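Local coordinates for DUF416 domain-containing protein (Shewanella baltica, PDB 2Q9R) that is of unknown function but folds as an all-helical DUF416 family protein that binds benzoic acid, at residues L166-I169 with E170-P173; A85-A89 with Y90-P94. All blocks are in the same frame, centred on the assembly; numbering follows the deposited sequence.

Interaction 1 of 2, residues L166-I169 with E170-P173; sequences LEII and EENP
The C-terminal end of helix 153-170 is where Leu-166 to Ile-169 meet Glu-170 to Asn-172, as the chain leaves the last helical turn. Glu-170 N bonds to Leu-166 O at 2.8 Å. The next bond, Glu-171 N to Glu-167 O, stretches to 3.3 Å. After that the spacing drops from four residues to three: Asn-172 N bonds to Ile-169 O at 3.2 Å. The Asn-172 side chain turns back as well. Its ND2 lies 2.6 Å from Ile-168 O, but the angle at the hydrogen is poor, and the bond is weak. CG of Asn-172 is anti to its own carbonyl carbon (chi1 -66°), which brings the amide to the last turn of the helix.

Glu-170 folds over the same turn. Its CG sits between backbone N and carbonyl carbon (chi1 88°), and the chain runs extended from there, back along the helix. OE2 comes within 3.5 Å of Glu-167 CA, while OE1 lies 3.9 Å from Leu-166 CG. Arg-11 of helix 8-14 forms a salt bridge with OE2. The carboxylate of Glu-167 is nearly parallel to that of Glu-170 but not in contact with it. Without the carboxylate, as with an alanine here, Arg-11 would probably lose this charged mate and Leu-166 would lose cover on one side.

The apolar side chains pack the helix end between its neighbours. Leu-166 packs on Phe-8 and Leu-12 of helix 8-14 and on Phe-23 of helix 17-42. Ile-169 rests on Leu-22 and Phe-23, and Ile-168 meets Leu-179 and Leu-183 of helix 177-190.

Interaction 2 of 2, residues A85-A89 with Y90-P94; sequences ADFEA and YGVYP. With BEZ (benzoic acid), chain E; SO4 (sulfate ion), chain B.
Ala-89 to Val-92 form a type I beta turn that leads the loop from Phe-87 into helix 92-111, and, overlapping it by three residues, Tyr-93 N bonds to Tyr-90 O at 2.9 Å. Val-92 turns its side chain back toward the loop. Its two methyls divide the work. CG2, anti to the backbone N, meets the Phe-87 ring at CD2, 3.8 Å away, and approaches obliquely. CG1 points elsewhere, to Ala-89 O at 3.4 Å, and also lies over one face of the Tyr-93 ring, offset toward the rim. Phe-87 makes an edge-to-face pair with Phe-38 of helix 17-42. The Tyr-90 ring has CB of Tyr-93 over one face.

A sulfate, probably from the crystallisation liquor, sits against the loop. Its O3 takes a nearly straight bond from Ala-89 N at 3.1 Å and a weak, bent one from Glu-88 N. The same oxygen lies at the edge of the Phe-87 ring. One water links Phe-87 O to Tyr-93 OH, at 3.0 Å from each.

Gly-91 and Pro-94 belong to the benzoic acid pocket. Gly-91 CA is 3.6 Å from C2 of the ligand, and a CB there would clash with C3. Pro-94 CG touches C5. Ser-136 and His-152 of the second subunit hydrogen-bond to the same ligand, which therefore lies at the subunit interface.

The contact is thus apolar between its side chains. Polar backbone groups of the loop turn to an anion and a water, while Gly-91 and Pro-94 offer carbon atoms to the benzoic acid ring.

How the interactions relate
The two contacts lie on opposite sides of the chain's centre, about 36 Å apart between centres and about 21 Å between nearest atoms. Interaction 2 comes first along the chain, at the start of helix 92-111. Interaction 1 follows at the end of helix 153-170. Both belong to the DUF416 part of the chain. Helix 17-42 serves both: Leu-22 and Phe-23 receive side chains of interaction 1, and Asn-34, Phe-38 and Cys-42 receive those of interaction 2. This one helix is thus a common neighbour of both. Interaction 2 borders the ligand and the second subunit, whereas interaction 1 packs within its own chain.

Interaction 1 of 2, residues L166-I169 with E170-P173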
ATOM      1  N   LEU A 166      11.118  -8.966  15.057  1.00 42.39           N
ATOM      2  CA  LEU A 166      12.381  -9.574  15.472  1.00 43.02           C
ATOM      3  C   LEU A 166      12.840  -9.016  16.820  1.00 41.65           C
ATOM      4  O   LEU A 166      13.305  -9.781  17.703  1.00 43.61           O
ATOM      5  CB  LEU A 166      13.469  -9.357  14.421  1.00 44.32           C
ATOM      6  CG  LEU A 166      14.883  -9.874  14.698  1.00 47.02           C
ATOM      7  CD1 LEU A 166      14.862 -11.346  15.035  1.00 45.27           C
ATOM      8  CD2 LEU A 166      15.791  -9.603  13.496  1.00 43.00           C
ATOM      9  N   GLU A 167      12.722  -7.697  16.968  1.00 40.48           N
ATOM     10  CA  GLU A 167      13.114  -7.018  18.194  1.00 40.82           C
ATOM     11  C   GLU A 167      12.372  -7.484  19.418  1.00 38.32           C
ATOM     12  O   GLU A 167      12.969  -7.597  20.467  1.00 40.48           O
ATOM     13  CB  GLU A 167      12.895  -5.509  18.074  1.00 43.10           C
ATOM     14  CG  GLU A 167      13.878  -4.826  17.169  1.00 52.40           C
ATOM     15  CD  GLU A 167      13.482  -3.389  16.893  1.00 61.37           C
ATOM     16  OE1 GLU A 167      12.561  -2.885  17.581  1.00 70.16           O
ATOM     17  OE2 GLU A 167      14.097  -2.771  15.999  1.00 60.28           O
ATOM     18  N   ILE A 168      11.066  -7.682  19.315  1.00 39.71           N
ATOM     19  CA  ILE A 168      10.322  -8.121  20.487  0.70 40.22           C
ATOM     20  C   ILE A 168      10.684  -9.571  20.850  1.00 40.80           C
ATOM     21  O   ILE A 168      10.850  -9.896  22.039  1.00 38.02           O
ATOM     22  CB  ILE A 168       8.798  -7.816  20.405  0.70 42.50           C
ATOM     23  CG1 ILE A 168       8.114  -8.173  21.729  0.70 47.59           C
ATOM     24  CG2 ILE A 168       8.122  -8.462  19.189  0.70 37.05           C
ATOM     25  CD1 ILE A 168       6.893  -7.279  22.066  0.70 49.97           C
ATOM     26  N   ILE A 169      10.889 -10.418  19.853  1.00 38.99           N
ATOM     27  CA  ILE A 169      11.297 -11.797  20.135  1.00 40.34           C
ATOM     28  C   ILE A 169      12.695 -11.872  20.701  1.00 39.74           C
ATOM     29  O   ILE A 169      12.938 -12.612  21.657  1.00 39.65           O
ATOM     30  CB  ILE A 169      11.146 -12.689  18.869  1.00 39.66           C
ATOM     31  CG1 ILE A 169       9.654 -12.716  18.477  1.00 44.68           C
ATOM     32  CG2 ILE A 169      11.698 -14.099  19.072  1.00 35.87           C
ATOM     33  CD1 ILE A 169       9.367 -13.337  17.095  1.00 40.01           C
ATOM     34  N   GLU A 170      13.614 -11.089  20.147  1.00 41.35           N
ATOM     35  CA  GLU A 170      14.982 -11.223  20.537  1.00 42.54           C
ATOM     36  C   GLU A 170      15.310 -10.659  21.918  1.00 43.44           C
ATOM     37  O   GLU A 170      16.274 -11.084  22.548  1.00 40.55           O
ATOM     38  CB  GLU A 170      15.921 -10.729  19.429  1.00 46.41           C
ATOM     39  CG  GLU A 170      16.276  -9.318  19.425  1.00 45.90           C
ATOM     40  CD  GLU A 170      16.853  -8.895  18.072  1.00 52.48           C
ATOM     41  OE1 GLU A 170      17.679  -9.621  17.448  1.00 38.60           O
ATOM     42  OE2 GLU A 170      16.463  -7.798  17.642  1.00 46.76           O
ATOM     43  N   GLU A 171      14.474  -9.760  22.415  1.00 44.85           N
ATOM     44  CA  GLU A 171      14.688  -9.218  23.742  1.00 50.39           C
ATOM     45  C   GLU A 171      14.213 -10.165  24.851  1.00 48.95           C
ATOM     46  O   GLU A 171      14.349  -9.871  26.033  1.00 48.23           O
ATOM     47  CB  GLU A 171      14.049  -7.831  23.857  1.00 52.42           C
ATOM     48  CG  GLU A 171      12.532  -7.802  23.952  1.00 58.64           C
ATOM     49  CD  GLU A 171      11.968  -6.374  23.898  1.00 59.54           C
ATOM     50  OE1 GLU A 171      12.628  -5.457  23.330  1.00 66.86           O
ATOM     51  OE2 GLU A 171      10.847  -6.185  24.418  1.00 71.03           O
ATOM     52  N   ASN A 172      13.684 -11.310  24.452  1.00 49.63           N
ATOM     53  CA  ASN A 172      13.197 -12.325  25.357  1.00 51.19           C
ATOM     54  C   ASN A 172      13.997 -13.605  25.131  1.00 50.43           C
ATOM     55  O   ASN A 172      13.900 -14.221  24.064  1.00 52.80           O
ATOM     56  CB  ASN A 172      11.702 -12.552  25.093  1.00 53.44           C
ATOM     57  CG  ASN A 172      10.862 -11.323  25.439  1.00 56.07           C
ATOM     58  OD1 ASN A 172      10.816 -10.916  26.595  1.00 56.90           O
ATOM     59  ND2 ASN A 172      10.234 -10.707  24.436  1.00 53.02           N
ATOM     60  N   PRO A 173      14.786 -14.016  26.126  1.00 45.44           N
ATOM     61  CA  PRO A 173      15.676 -15.157  25.901  1.00 45.80           C
ATOM     62  C   PRO A 173      14.925 -16.442  25.519  1.00 49.81           C
ATOM     63  O   PRO A 173      15.440 -17.230  24.736  1.00 49.74           O
ATOM     64  CB  PRO A 173      16.414 -15.316  27.225  1.00 45.58           C
ATOM     65  CG  PRO A 173      15.600 -14.546  28.263  1.00 46.66           C
ATOM     66  CD  PRO A 173      14.880 -13.470  27.504  1.00 49.59           C
TER

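Interaction 2 of 2, residues A85-A89 with Y90-P94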
ATOM      1  N   ALA A  85      -0.875 -21.534 -13.747  1.00 40.72           N
ATOM      2  CA  ALA A  85      -1.409 -21.779 -15.082  1.00 41.04           C
ATOM      3  C   ALA A  85      -2.937 -21.697 -15.135  1.00 44.33           C
ATOM      4  O   ALA A  85      -3.521 -21.457 -16.206  1.00 44.66           O
ATOM      5  CB  ALA A  85      -0.960 -23.128 -15.587  1.00 38.40           C
ATOM      6  N   ASP A  86      -3.598 -21.906 -13.998  1.00 43.40           N
ATOM      7  CA  ASP A  86      -5.053 -22.055 -14.025  1.00 45.00           C
ATOM      8  C   ASP A  86      -5.805 -20.752 -13.815  1.00 45.20           C
ATOM      9  O   ASP A  86      -7.035 -20.751 -13.919  1.00 42.41           O
ATOM     10  CB  ASP A  86      -5.500 -23.068 -12.977  1.00 43.91           C
ATOM     11  CG  ASP A  86      -5.133 -24.471 -13.341  1.00 43.82           C
ATOM     12  OD1 ASP A  86      -5.119 -24.787 -14.550  1.00 47.02           O
ATOM     13  OD2 ASP A  86      -4.882 -25.270 -12.400  1.00 47.08           O
ATOM     14  N   PHE A  87      -5.073 -19.667 -13.522  1.00 44.68           N
ATOM     15  CA  PHE A  87      -5.680 -18.364 -13.182  1.00 45.05           C
ATOM     16  C   PHE A  87      -5.029 -17.209 -13.897  1.00 44.32           C
ATOM     17  O   PHE A  87      -3.821 -17.135 -13.936  1.00 45.77           O
ATOM     18  CB  PHE A  87      -5.595 -18.125 -11.667  1.00 43.08           C
ATOM     19  CG  PHE A  87      -6.309 -19.170 -10.884  1.00 42.99           C
ATOM     20  CD1 PHE A  87      -7.671 -19.050 -10.640  1.00 42.95           C
ATOM     21  CD2 PHE A  87      -5.649 -20.313 -10.471  1.00 46.41           C
ATOM     22  CE1 PHE A  87      -8.359 -20.031  -9.984  1.00 39.27           C
ATOM     23  CE2 PHE A  87      -6.339 -21.321  -9.805  1.00 45.56           C
ATOM     24  CZ  PHE A  87      -7.700 -21.171  -9.553  1.00 47.49           C
ATOM     25  N   GLU A  88      -5.836 -16.307 -14.458  1.00 44.76           N
ATOM     26  CA  GLU A  88      -5.326 -15.047 -15.008  1.00 46.41           C
ATOM     27  C   GLU A  88      -5.122 -13.980 -13.929  1.00 43.22           C
ATOM     28  O   GLU A  88      -4.288 -13.098 -14.080  1.00 40.96           O
ATOM     29  CB  GLU A  88      -6.286 -14.466 -16.027  1.00 50.28           C
ATOM     30  CG  GLU A  88      -6.396 -15.264 -17.325  1.00 60.82           C
ATOM     31  CD  GLU A  88      -7.154 -14.493 -18.397  1.00 73.62           C
ATOM     32  OE1 GLU A  88      -7.183 -13.236 -18.328  1.00 83.23           O
ATOM     33  OE2 GLU A  88      -7.721 -15.141 -19.303  1.00 74.11           O
ATOM     34  N   ALA A  89      -5.916 -14.036 -12.873  1.00 42.51           N
ATOM     35  CA  ALA A  89      -5.819 -13.062 -11.783  1.00 43.91           C
ATOM     36  C   ALA A  89      -4.450 -13.138 -11.105  1.00 43.80           C
ATOM     37  O   ALA A  89      -3.921 -14.221 -10.909  1.00 47.59           O
ATOM     38  CB  ALA A  89      -6.940 -13.265 -10.790  1.00 39.66           C
ATOM     39  N   TYR A  90      -3.889 -11.974 -10.756  1.00 45.36           N
ATOM     40  CA  TYR A  90      -2.583 -11.883 -10.108  1.00 46.07           C
ATOM     41  C   TYR A  90      -2.594 -12.601  -8.729  1.00 45.16           C
ATOM     42  O   TYR A  90      -1.568 -13.149  -8.298  1.00 41.91           O
ATOM     43  CB  TYR A  90      -2.100 -10.406  -9.933  1.00 47.34           C
ATOM     44  CG  TYR A  90      -0.727 -10.373  -9.299  1.00 42.85           C
ATOM     45  CD1 TYR A  90       0.413 -10.632 -10.053  1.00 48.51           C
ATOM     46  CD2 TYR A  90      -0.582 -10.198  -7.931  1.00 46.84           C
ATOM     47  CE1 TYR A  90       1.673 -10.665  -9.478  1.00 45.86           C
ATOM     48  CE2 TYR A  90       0.668 -10.237  -7.337  1.00 41.84           C
ATOM     49  CZ  TYR A  90       1.794 -10.497  -8.105  1.00 42.90           C
ATOM     50  OH  TYR A  90       3.035 -10.522  -7.502  1.00 46.56           O
ATOM     51  N   GLY A  91      -3.743 -12.563  -8.050  1.00 42.47           N
ATOM     52  CA  GLY A  91      -3.884 -13.102  -6.689  1.00 40.93           C
ATOM     53  C   GLY A  91      -3.431 -14.533  -6.507  1.00 40.32           C
ATOM     54  O   GLY A  91      -3.079 -14.955  -5.385  1.00 38.31           O
ATOM     55  N   VAL A  92      -3.408 -15.306  -7.581  1.00 38.68           N
ATOM     56  CA  VAL A  92      -2.879 -16.657  -7.493  1.00 39.70           C
ATOM     57  C   VAL A  92      -1.478 -16.654  -6.870  1.00 41.44           C
ATOM     58  O   VAL A  92      -1.140 -17.547  -6.099  1.00 39.52           O
ATOM     59  CB  VAL A  92      -2.888 -17.392  -8.864  1.00 40.51           C
ATOM     60  CG1 VAL A  92      -1.914 -16.734  -9.873  1.00 38.67           C
ATOM     61  CG2 VAL A  92      -2.606 -18.893  -8.654  1.00 40.62           C
ATOM     62  N   TYR A  93      -0.678 -15.615  -7.154  1.00 41.51           N
ATOM     63  CA  TYR A  93       0.682 -15.570  -6.675  1.00 39.64           C
ATOM     64  C   TYR A  93       0.799 -15.372  -5.162  1.00 41.47           C
ATOM     65  O   TYR A  93       1.419 -16.186  -4.496  1.00 39.86           O
ATOM     66  CB  TYR A  93       1.519 -14.585  -7.499  1.00 40.25           C
ATOM     67  CG  TYR A  93       1.659 -15.033  -8.950  1.00 35.42           C
ATOM     68  CD1 TYR A  93       2.489 -16.087  -9.290  1.00 38.70           C
ATOM     69  CD2 TYR A  93       0.923 -14.423  -9.960  1.00 39.24           C
ATOM     70  CE1 TYR A  93       2.604 -16.543 -10.601  1.00 42.97           C
ATOM     71  CE2 TYR A  93       1.055 -14.848 -11.279  1.00 37.58           C
ATOM     72  CZ  TYR A  93       1.887 -15.915 -11.593  1.00 42.22           C
ATOM     73  OH  TYR A  93       2.001 -16.344 -12.899  1.00 40.07           O
ATOM     74  N   PRO A  94       0.232 -14.294  -4.609  1.00 41.37           N
ATOM     75  CA  PRO A  94       0.254 -14.232  -3.144  1.00 41.32           C
ATOM     76  C   PRO A  94      -0.484 -15.368  -2.409  1.00 43.64           C
ATOM     77  O   PRO A  94      -0.060 -15.762  -1.307  1.00 42.03           O
ATOM     78  CB  PRO A  94      -0.354 -12.847  -2.813  1.00 42.65           C
ATOM     79  CG  PRO A  94      -0.871 -12.279  -4.086  1.00 44.01           C
ATOM     80  CD  PRO A  94      -0.345 -13.094  -5.235  1.00 41.24           C
TER
HETATM   81  C   BEZ E 203      -4.786  -8.485  -5.885  1.00 42.19           C
HETATM   82  O1  BEZ E 203      -4.510  -7.321  -5.451  1.00 41.62           O
HETATM   83  O2  BEZ E 203      -4.992  -8.724  -7.115  1.00 42.44           O
HETATM   84  C1  BEZ E 203      -4.891  -9.614  -4.918  1.00 45.92           C
HETATM   85  C2  BEZ E 203      -5.884 -10.607  -5.091  1.00 37.52           C
HETATM   86  C3  BEZ E 203      -5.957 -11.643  -4.161  1.00 35.40           C
HETATM   87  C4  BEZ E 203      -5.057 -11.697  -3.100  1.00 37.35           C
HETATM   88  C5  BEZ E 203      -4.084 -10.709  -2.941  1.00 45.68           C
HETATM   89  C6  BEZ E 203      -3.985  -9.654  -3.866  1.00 37.61           C
HETATM   90  S   SO4 B 200      -9.396 -15.944 -13.238  1.00 71.94           S
HETATM   91  O1  SO4 B 200      -9.923 -16.234 -14.572  1.00 80.77           O
HETATM   92  O2  SO4 B 200     -10.149 -16.751 -12.279  1.00 74.94           O
HETATM   93  O3  SO4 B 200      -7.996 -16.290 -13.103  1.00 74.62           O
HETATM   94  O4  SO4 B 200      -9.551 -14.497 -13.015  1.00 80.58           O
HETATM   95  O   HOH W   1      -0.814 -16.813 -13.878  1.00 55.31           O